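Local structure of fucolectin-related protein (Streptococcus pneumoniae, 2WMF) at residues V118-G123 with N157-H162; E131-Q136 with A164-V169; E270-I275 with T306-K311. The protein is a family 98 glycoside hydrolase whose catalytic module hydrolyses host carbohydrate antigens, probably glycans of the blood-group type. One frame throughout, in Å; residues are numbered along the deposited sequence.

Interaction 1 of 3, residues V118-G123 with N157-H162; sequences VIMSAG and NQLAPH
In the (beta/alpha)8 barrel, Met120 and Gly123, at the C-terminal end of strand 115-121 and just beyond it, meet Leu159 and His162 at the start of helix 159-172, the helix that follows the neighbouring strand 143-149. Met120 does most of the reaching, its long, flexible, unbranched thioether chain being able to span from strand to helix. Its CG stands anti to the carbonyl carbon (chi1 -71°) and a bend at the thioether (chi3 79°) turns the terminal methyl to the helix, where CE lies 3.6 Å from Leu159 O and 4.0 Å from His162 CB. The Met120 and His162 side chains cross at about a right angle. Gln158 O sits over one face of the imidazole, offset toward the rim. From the helix side, Leu159 CD2 packs on the Gly123 backbone, 3.9 Å from Gly123 C, and comes 4.2 Å from Met120 CE. Glycine suits this turn because its phi is positive (79°). Gly123 N is hydrogen-bonded to Asn151 OD1, and Leu159 O to Ser163 OG. With Gly123 N and Leu159 O bonded elsewhere, strand end and helix start meet by van der Waals contact, without a hydrogen bond between them.

Interaction 2 of 3, residues E131-Q136 with A164-V169; sequences EWLDEQ and AKYLEV
Leu133 CD2 touches Tyr166 CD1 at 3.8 Å where two adjacent outer helices of the (beta/alpha)8 barrel, 130-139 and 159-172, run side by side. The axes of the two segments pass 9.9 Å apart and are inclined by only 23°, close to parallel, as expected of successive helices around the barrel. The leucine methyl comes to the tyrosine ring obliquely, and it also approaches Val169 CG1 at 4.3 Å. That valine branch, anti to its own backbone nitrogen (chi1 180°), lies against the opposing main chain, 3.8 Å from Asp134 CA. Compact valine suits a place where the Asp134 and Val169 CA atoms are 6.2 Å apart. Of the Asp134 side chain, CB meets Val169 CG1, at 4.0 Å; OD2 pairs with Lys172 on helix 159-172, while OD1 bonds to Tyr173 OH just past that helix and to Gln138 NE2 on its own helix. Tyrosine likewise divides its roles, its ring packing while OH bonds to Val128 O and Thr127 OG1. Behind Leu133, strand 143-149 supplies Leu143 and Val146. Elsewhere on helix 130-139, Trp132 O receives Gln136 N and Gln136 NE2 from opposite faces of its carbonyl plane, the side-chain bond measuring 3.0 Å with an N-H...O angle of 142°.

Interaction 3 of 3, residues E270-I275 with T306-K311; sequences EPESMI and TPAFTK
The flat carboxylate of Glu272 turns aside from Ala308, the residue its own CG presses against, and finds its partners elsewhere: OE1 forms a salt bridge with Lys488, and OE2 is hydrogen-bonded to Tyr519 OH and Thr486 OG1. Phe309, whose CB points away from segment 270-275, has its ring in a T-shaped stack with Phe299. Between the segments the meeting is aliphatic. A bend at chi2 (88°) leaves Glu272 CG foremost, 3.5 Å from Ala308 CA and 3.8 Å from Ala308 CB, before the chain turns its charged end away from the alanine. Ile275, one turn along, adds its CD1 at 4.0 Å from Ala308 CB. Alanine suits this place because the backbones come very near, the CA atoms of Glu272 and Ala308 being 4.9 Å apart. Both segments are helix starts. Thr306 is the N-cap of its helix: Thr306 OG1 accepts from Phe309 N at 3.2 Å (N-H...O angle 152°) and is also hydrogen-bonded to Tyr297 O. Pro307 follows in the first turn, where a proline's lack of an N-H costs nothing. Tyr297 of helix 295-298 packs against Glu272, Ile275 and Ala308. Helix 272-283 precedes the last barrel strand, 289-293, and helix 307-322 follows it; Tyr484 and Tyr519, from loops among the C-terminal strands and helices, pack against Pro307.

How the interactions relate
Interactions 1 and 2 are neighbours, their centres 13 Å apart, and both use helix 159-172. Their segments alternate along the chain: strand 115-121, helix 130-139, the start of helix 159-172 with the residues just before it, then the next part of that helix. They merge around Tyr166: Met120 SD lies 3.6 Å from Tyr166 CE2, and Ile119 CD1 3.6 Å from Tyr166 CE1 and 4.2 Å from Leu133 CD2. Interaction 3 comes later, its centre 31 Å from interaction 1 and 35 Å from interaction 2, touching neither. It joins the helices before and after the eighth barrel strand. Interactions 1 and 2 pack helices on the outside of the barrel, whereas interaction 3 lies where the barrel meets the C-terminal region.

Interaction 1 of 3, residues V118-G123 with N157-H162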
loop_
_atom_site.group_PDB
_atom_site.type_symbol
_atom_site.label_atom_id
_atom_site.label_comp_id
_atom_site.label_asym_id
_atom_site.label_seq_id
_atom_site.Cartn_x
_atom_site.Cartn_y
_atom_site.Cartn_z
ATOM N N VAL A 118 -18.475 -2.246 2.223
ATOM C CA VAL A 118 -18.099 -3.327 1.300
ATOM C C VAL A 118 -19.397 -3.993 0.854
ATOM O O VAL A 118 -20.077 -4.624 1.674
ATOM C CB VAL A 118 -17.189 -4.379 1.945
ATOM C CG1 VAL A 118 -16.858 -5.469 0.920
ATOM C CG2 VAL A 118 -15.892 -3.734 2.552
ATOM N N ILE A 119 -19.757 -3.799 -0.406
ATOM C CA ILE A 119 -21.006 -4.351 -0.971
ATOM C C ILE A 119 -20.813 -5.426 -2.028
ATOM O O ILE A 119 -21.789 -6.041 -2.451
ATOM C CB ILE A 119 -21.970 -3.259 -1.487
ATOM C CG1 ILE A 119 -21.432 -2.596 -2.769
ATOM C CG2 ILE A 119 -22.233 -2.194 -0.337
ATOM C CD1 ILE A 119 -22.452 -1.700 -3.429
ATOM N N MET A 120 -19.563 -5.648 -2.455
ATOM C CA MET A 120 -19.237 -6.680 -3.418
ATOM C C MET A 120 -17.955 -7.406 -2.996
ATOM O O MET A 120 -17.019 -6.767 -2.545
ATOM C CB MET A 120 -18.992 -6.092 -4.826
ATOM C CG MET A 120 -20.225 -5.563 -5.584
ATOM S SD MET A 120 -19.800 -4.901 -7.187
ATOM C CE MET A 120 -19.614 -6.401 -8.163
ATOM N N SER A 121 -17.977 -8.748 -3.091
ATOM C CA SER A 121 -16.791 -9.551 -2.836
ATOM C C SER A 121 -16.972 -10.999 -3.309
ATOM O O SER A 121 -18.096 -11.506 -3.372
ATOM C CB SER A 121 -16.459 -9.565 -1.349
ATOM O OG SER A 121 -15.175 -10.129 -1.121
ATOM N N ALA A 122 -15.851 -11.599 -3.678
ATOM C CA ALA A 122 -15.734 -13.036 -3.921
ATOM C C ALA A 122 -16.836 -13.568 -4.857
ATOM O O ALA A 122 -17.458 -14.607 -4.584
ATOM C CB ALA A 122 -15.694 -13.793 -2.582
ATOM N N GLY A 123 -17.050 -12.875 -5.988
ATOM C CA GLY A 123 -17.907 -13.369 -7.038
ATOM C C GLY A 123 -19.395 -13.220 -6.853
ATOM O O GLY A 123 -20.179 -13.627 -7.740
ATOM N N ASN A 157 -18.723 -12.960 -15.267
ATOM C CA ASN A 157 -18.954 -11.840 -16.192
ATOM C C ASN A 157 -19.956 -10.780 -15.695
ATOM O O ASN A 157 -20.192 -9.794 -16.400
ATOM C CB ASN A 157 -19.384 -12.350 -17.567
ATOM C CG ASN A 157 -20.745 -13.042 -17.567
ATOM O OD1 ASN A 157 -21.610 -12.828 -16.694
ATOM N ND2 ASN A 157 -20.955 -13.888 -18.586
ATOM N N GLN A 158 -20.533 -10.970 -14.518
ATOM C CA GLN A 158 -21.428 -9.956 -13.921
ATOM C C GLN A 158 -20.698 -8.884 -13.071
ATOM O O GLN A 158 -21.266 -7.837 -12.745
ATOM C CB GLN A 158 -22.520 -10.603 -13.085
ATOM C CG GLN A 158 -23.403 -11.578 -13.850
ATOM C CD GLN A 158 -24.613 -12.071 -13.071
ATOM O OE1 GLN A 158 -25.164 -11.386 -12.198
ATOM N NE2 GLN A 158 -25.070 -13.278 -13.419
ATOM N N LEU A 159 -19.465 -9.165 -12.661
ATOM C CA LEU A 159 -18.769 -8.311 -11.711
ATOM C C LEU A 159 -18.461 -6.939 -12.284
ATOM O O LEU A 159 -18.679 -5.929 -11.608
ATOM C CB LEU A 159 -17.478 -8.999 -11.255
ATOM C CG LEU A 159 -17.689 -10.355 -10.556
ATOM C CD1 LEU A 159 -16.316 -10.933 -10.185
ATOM C CD2 LEU A 159 -18.663 -10.280 -9.362
ATOM N N ALA A 160 -18.006 -6.908 -13.518
ATOM C CA ALA A 160 -17.665 -5.620 -14.154
ATOM C C ALA A 160 -18.942 -4.782 -14.413
ATOM O O ALA A 160 -18.999 -3.597 -14.045
ATOM C CB ALA A 160 -16.862 -5.807 -15.410
ATOM N N PRO A 161 -19.965 -5.371 -15.067
ATOM C CA PRO A 161 -21.212 -4.581 -15.249
ATOM C C PRO A 161 -21.892 -4.126 -13.950
ATOM O O PRO A 161 -22.409 -2.969 -13.841
ATOM C CB PRO A 161 -22.109 -5.527 -16.077
ATOM C CG PRO A 161 -21.260 -6.546 -16.569
ATOM C CD PRO A 161 -20.061 -6.685 -15.722
ATOM N N HIS A 162 -21.878 -4.976 -12.936
ATOM C CA HIS A 162 -22.503 -4.597 -11.666
ATOM C C HIS A 162 -21.702 -3.439 -11.052
ATOM O O HIS A 162 -22.263 -2.541 -10.460
ATOM C CB HIS A 162 -22.613 -5.751 -10.691
ATOM C CG HIS A 162 -23.642 -6.765 -11.066
ATOM N ND1 HIS A 162 -23.917 -7.871 -10.287
ATOM C CD2 HIS A 162 -24.456 -6.835 -12.139
ATOM C CE1 HIS A 162 -24.863 -8.593 -10.884
ATOM N NE2 HIS A 162 -25.220 -7.975 -12.001
#

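Interaction 2 of 3, residues E131-Q136 with A164-V169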
loop_
_atom_site.group_PDB
_atom_site.type_symbol
_atom_site.label_atom_id
_atom_site.label_comp_id
_atom_site.label_asym_id
_atom_site.label_seq_id
_atom_site.Cartn_x
_atom_site.Cartn_y
_atom_site.Cartn_z
ATOM N N GLU A 131 -30.641 0.756 -6.465
ATOM C CA GLU A 131 -31.682 1.617 -5.894
ATOM C C GLU A 131 -31.582 1.741 -4.343
ATOM O O GLU A 131 -31.793 2.835 -3.775
ATOM C CB GLU A 131 -33.030 1.045 -6.321
ATOM C CG GLU A 131 -33.286 1.032 -7.856
ATOM C CD GLU A 131 -32.559 -0.067 -8.696
ATOM O OE1 GLU A 131 -31.996 -1.062 -8.157
ATOM O OE2 GLU A 131 -32.563 0.098 -9.960
ATOM N N TRP A 132 -31.264 0.634 -3.660
ATOM C CA TRP A 132 -31.060 0.640 -2.216
ATOM C C TRP A 132 -29.853 1.486 -1.827
ATOM O O TRP A 132 -29.898 2.275 -0.885
ATOM C CB TRP A 132 -30.917 -0.786 -1.659
ATOM C CG TRP A 132 -30.647 -0.872 -0.182
ATOM C CD1 TRP A 132 -31.564 -0.988 0.825
ATOM C CD2 TRP A 132 -29.358 -0.835 0.462
ATOM N NE1 TRP A 132 -30.932 -1.048 2.037
ATOM C CE2 TRP A 132 -29.581 -0.936 1.856
ATOM C CE3 TRP A 132 -28.038 -0.732 -0.008
ATOM C CZ2 TRP A 132 -28.544 -0.914 2.784
ATOM C CZ3 TRP A 132 -27.025 -0.705 0.905
ATOM C CH2 TRP A 132 -27.264 -0.820 2.281
ATOM N N LEU A 133 -28.766 1.346 -2.558
ATOM C CA LEU A 133 -27.587 2.165 -2.281
ATOM C C LEU A 133 -27.884 3.671 -2.482
ATOM O O LEU A 133 -27.464 4.520 -1.674
ATOM C CB LEU A 133 -26.429 1.745 -3.182
ATOM C CG LEU A 133 -25.122 2.511 -3.023
ATOM C CD1 LEU A 133 -24.591 2.362 -1.609
ATOM C CD2 LEU A 133 -24.078 2.080 -4.092
ATOM N N ASP A 134 -28.588 3.977 -3.580
ATOM C CA ASP A 134 -29.019 5.354 -3.909
ATOM C C ASP A 134 -29.762 5.967 -2.686
ATOM O O ASP A 134 -29.441 7.069 -2.235
ATOM C CB ASP A 134 -29.883 5.314 -5.173
ATOM C CG ASP A 134 -30.293 6.694 -5.682
ATOM O OD1 ASP A 134 -30.894 7.457 -4.904
ATOM O OD2 ASP A 134 -29.959 6.997 -6.840
ATOM N N GLU A 135 -30.688 5.194 -2.113
ATOM C CA GLU A 135 -31.444 5.590 -0.912
ATOM C C GLU A 135 -30.526 5.859 0.261
ATOM O O GLU A 135 -30.719 6.816 0.997
ATOM C CB GLU A 135 -32.469 4.504 -0.539
ATOM C CG GLU A 135 -33.607 4.429 -1.527
ATOM C CD GLU A 135 -34.502 3.192 -1.327
ATOM O OE1 GLU A 135 -34.183 2.307 -0.483
ATOM O OE2 GLU A 135 -35.535 3.101 -2.049
ATOM N N GLN A 136 -29.512 5.016 0.442
ATOM C CA GLN A 136 -28.600 5.217 1.539
ATOM C C GLN A 136 -27.765 6.499 1.368
ATOM O O GLN A 136 -27.564 7.214 2.345
ATOM C CB GLN A 136 -27.714 3.986 1.808
ATOM C CG GLN A 136 -28.436 2.642 1.923
ATOM C CD GLN A 136 -29.787 2.734 2.653
ATOM O OE1 GLN A 136 -29.866 3.241 3.792
ATOM N NE2 GLN A 136 -30.852 2.282 1.990
ATOM N N ALA A 164 -19.970 -1.220 -12.634
ATOM C CA ALA A 164 -20.289 -0.041 -13.463
ATOM C C ALA A 164 -21.585 0.628 -12.982
ATOM O O ALA A 164 -21.663 1.863 -12.898
ATOM C CB ALA A 164 -20.374 -0.442 -14.952
ATOM N N LYS A 165 -22.582 -0.180 -12.637
ATOM C CA LYS A 165 -23.859 0.395 -12.183
ATOM C C LYS A 165 -23.672 1.071 -10.833
ATOM O O LYS A 165 -24.185 2.175 -10.601
ATOM C CB LYS A 165 -24.943 -0.664 -12.091
ATOM C CG LYS A 165 -26.293 -0.089 -11.703
ATOM C CD LYS A 165 -26.979 0.750 -12.824
ATOM C CE LYS A 165 -27.865 1.806 -12.227
ATOM N NZ LYS A 165 -26.949 2.862 -11.669
ATOM N N TYR A 166 -22.948 0.433 -9.925
ATOM C CA TYR A 166 -22.715 1.077 -8.629
ATOM C C TYR A 166 -21.872 2.351 -8.765
ATOM O O TYR A 166 -22.144 3.364 -8.077
ATOM C CB TYR A 166 -22.038 0.135 -7.652
ATOM C CG TYR A 166 -22.874 -1.044 -7.160
ATOM C CD1 TYR A 166 -24.146 -0.863 -6.563
ATOM C CD2 TYR A 166 -22.368 -2.324 -7.254
ATOM C CE1 TYR A 166 -24.866 -1.961 -6.097
ATOM C CE2 TYR A 166 -23.045 -3.394 -6.777
ATOM C CZ TYR A 166 -24.303 -3.236 -6.213
ATOM O OH TYR A 166 -24.954 -4.363 -5.752
ATOM N N LEU A 167 -20.887 2.322 -9.660
ATOM C CA LEU A 167 -20.070 3.514 -9.929
ATOM C C LEU A 167 -20.977 4.697 -10.381
ATOM O O LEU A 167 -20.768 5.838 -9.972
ATOM C CB LEU A 167 -18.995 3.167 -10.966
ATOM C CG LEU A 167 -18.130 4.319 -11.516
ATOM C CD1 LEU A 167 -17.387 5.083 -10.397
ATOM C CD2 LEU A 167 -17.159 3.741 -12.596
ATOM N N GLU A 168 -21.933 4.423 -11.267
ATOM C CA GLU A 168 -22.895 5.449 -11.718
ATOM C C GLU A 168 -23.670 6.048 -10.541
ATOM O O GLU A 168 -23.792 7.266 -10.423
ATOM C CB GLU A 168 -23.840 4.820 -12.739
ATOM C CG GLU A 168 -24.886 5.748 -13.231
ATOM C CD GLU A 168 -25.726 5.134 -14.355
ATOM O OE1 GLU A 168 -25.662 3.911 -14.607
ATOM O OE2 GLU A 168 -26.453 5.904 -15.005
ATOM N N VAL A 169 -24.131 5.200 -9.632
ATOM C CA VAL A 169 -24.820 5.680 -8.424
ATOM C C VAL A 169 -23.864 6.556 -7.589
ATOM O O VAL A 169 -24.240 7.613 -7.086
ATOM C CB VAL A 169 -25.373 4.553 -7.530
ATOM C CG1 VAL A 169 -26.088 5.131 -6.272
ATOM C CG2 VAL A 169 -26.376 3.649 -8.271
#

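Interaction 3 of 3, residues E270-I275 with T306-K311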
loop_
_atom_site.group_PDB
_atom_site.type_symbol
_atom_site.label_atom_id
_atom_site.label_comp_id
_atom_site.label_asym_id
_atom_site.label_seq_id
_atom_site.Cartn_x
_atom_site.Cartn_y
_atom_site.Cartn_z
ATOM N N GLU A 270 4.322 -10.174 9.215
ATOM C CA GLU A 270 4.997 -9.321 8.215
ATOM C C GLU A 270 5.602 -8.116 8.972
ATOM O O GLU A 270 4.862 -7.422 9.699
ATOM C CB GLU A 270 4.024 -8.819 7.159
ATOM C CG GLU A 270 4.725 -7.892 6.164
ATOM C CD GLU A 270 3.951 -7.470 4.935
ATOM O OE1 GLU A 270 2.958 -8.116 4.582
ATOM O OE2 GLU A 270 4.424 -6.457 4.299
ATOM N N PRO A 271 6.911 -7.871 8.830
ATOM C CA PRO A 271 7.516 -6.749 9.569
ATOM C C PRO A 271 6.739 -5.431 9.384
ATOM O O PRO A 271 6.296 -5.085 8.278
ATOM C CB PRO A 271 8.920 -6.677 8.999
ATOM C CG PRO A 271 9.206 -8.072 8.616
ATOM C CD PRO A 271 7.926 -8.609 8.056
ATOM N N GLU A 272 6.573 -4.728 10.495
ATOM C CA GLU A 272 5.821 -3.444 10.512
ATOM C C GLU A 272 6.339 -2.451 9.476
ATOM O O GLU A 272 5.570 -1.862 8.711
ATOM C CB GLU A 272 5.852 -2.817 11.913
ATOM C CG GLU A 272 5.044 -3.613 12.968
ATOM C CD GLU A 272 5.752 -4.716 13.704
ATOM O OE1 GLU A 272 6.803 -5.251 13.216
ATOM O OE2 GLU A 272 5.235 -5.049 14.819
ATOM N N SER A 273 7.641 -2.260 9.445
ATOM C CA SER A 273 8.228 -1.316 8.476
ATOM C C SER A 273 8.058 -1.805 7.039
ATOM O O SER A 273 8.029 -1.009 6.090
ATOM C CB SER A 273 9.701 -1.104 8.765
ATOM O OG SER A 273 10.338 -2.355 8.783
ATOM N N MET A 274 7.927 -3.115 6.855
ATOM C CA MET A 274 7.715 -3.623 5.502
ATOM C C MET A 274 6.306 -3.270 4.967
ATOM O O MET A 274 6.122 -3.097 3.754
ATOM C CB MET A 274 7.961 -5.129 5.406
ATOM C CG MET A 274 7.755 -5.733 4.008
ATOM S SD MET A 274 8.202 -7.509 4.022
ATOM C CE MET A 274 7.385 -8.007 2.503
ATOM N N ILE A 275 5.329 -3.194 5.861
ATOM C CA ILE A 275 3.994 -2.685 5.499
ATOM C C ILE A 275 4.140 -1.249 4.880
ATOM O O ILE A 275 3.593 -0.925 3.802
ATOM C CB ILE A 275 3.050 -2.631 6.685
ATOM C CG1 ILE A 275 2.775 -4.030 7.248
ATOM C CG2 ILE A 275 1.689 -2.035 6.282
ATOM C CD1 ILE A 275 2.190 -3.987 8.652
ATOM N N THR A 306 -2.755 -1.321 17.265
ATOM C CA THR A 306 -1.540 -2.119 17.285
ATOM C C THR A 306 -0.315 -1.295 16.920
ATOM O O THR A 306 -0.432 -0.214 16.278
ATOM C CB THR A 306 -1.655 -3.280 16.273
ATOM O OG1 THR A 306 -1.709 -2.721 14.948
ATOM C CG2 THR A 306 -2.849 -4.210 16.547
ATOM N N PRO A 307 0.906 -1.795 17.278
ATOM C CA PRO A 307 2.142 -1.148 16.825
ATOM C C PRO A 307 2.301 -1.088 15.306
ATOM O O PRO A 307 2.834 -0.100 14.777
ATOM C CB PRO A 307 3.238 -1.985 17.491
ATOM C CG PRO A 307 2.556 -2.480 18.755
ATOM C CD PRO A 307 1.161 -2.816 18.316
ATOM N N ALA A 308 1.795 -2.093 14.597
ATOM C CA ALA A 308 1.855 -2.094 13.099
ATOM C C ALA A 308 1.098 -0.866 12.595
ATOM O O ALA A 308 1.561 -0.139 11.666
ATOM C CB ALA A 308 1.279 -3.425 12.498
ATOM N N PHE A 309 -0.010 -0.557 13.286
ATOM C CA PHE A 309 -0.789 0.652 12.941
ATOM C C PHE A 309 -0.050 1.929 13.358
ATOM O O PHE A 309 0.233 2.807 12.516
ATOM C CB PHE A 309 -2.203 0.614 13.536
ATOM C CG PHE A 309 -3.105 1.729 13.047
ATOM C CD1 PHE A 309 -3.455 1.805 11.701
ATOM C CD2 PHE A 309 -3.573 2.727 13.923
ATOM C CE1 PHE A 309 -4.304 2.824 11.211
ATOM C CE2 PHE A 309 -4.409 3.774 13.439
ATOM C CZ PHE A 309 -4.779 3.789 12.087
ATOM N N THR A 310 0.236 2.052 14.640
ATOM C CA THR A 310 0.791 3.306 15.206
ATOM C C THR A 310 2.223 3.685 14.821
ATOM O O THR A 310 2.550 4.889 14.691
ATOM C CB THR A 310 0.631 3.343 16.740
ATOM O OG1 THR A 310 1.542 2.407 17.328
ATOM C CG2 THR A 310 -0.825 3.087 17.149
ATOM N N LYS A 311 3.054 2.662 14.604
ATOM C CA LYS A 311 4.441 2.801 14.333
ATOM C C LYS A 311 4.876 2.278 12.961
ATOM O O LYS A 311 6.067 2.359 12.639
ATOM C CB LYS A 311 5.271 2.147 15.461
ATOM C CG LYS A 311 5.283 3.007 16.728
ATOM C CD LYS A 311 6.311 2.493 17.780
ATOM C CE LYS A 311 6.718 3.522 18.883
ATOM N NZ LYS A 311 7.857 3.073 19.821
#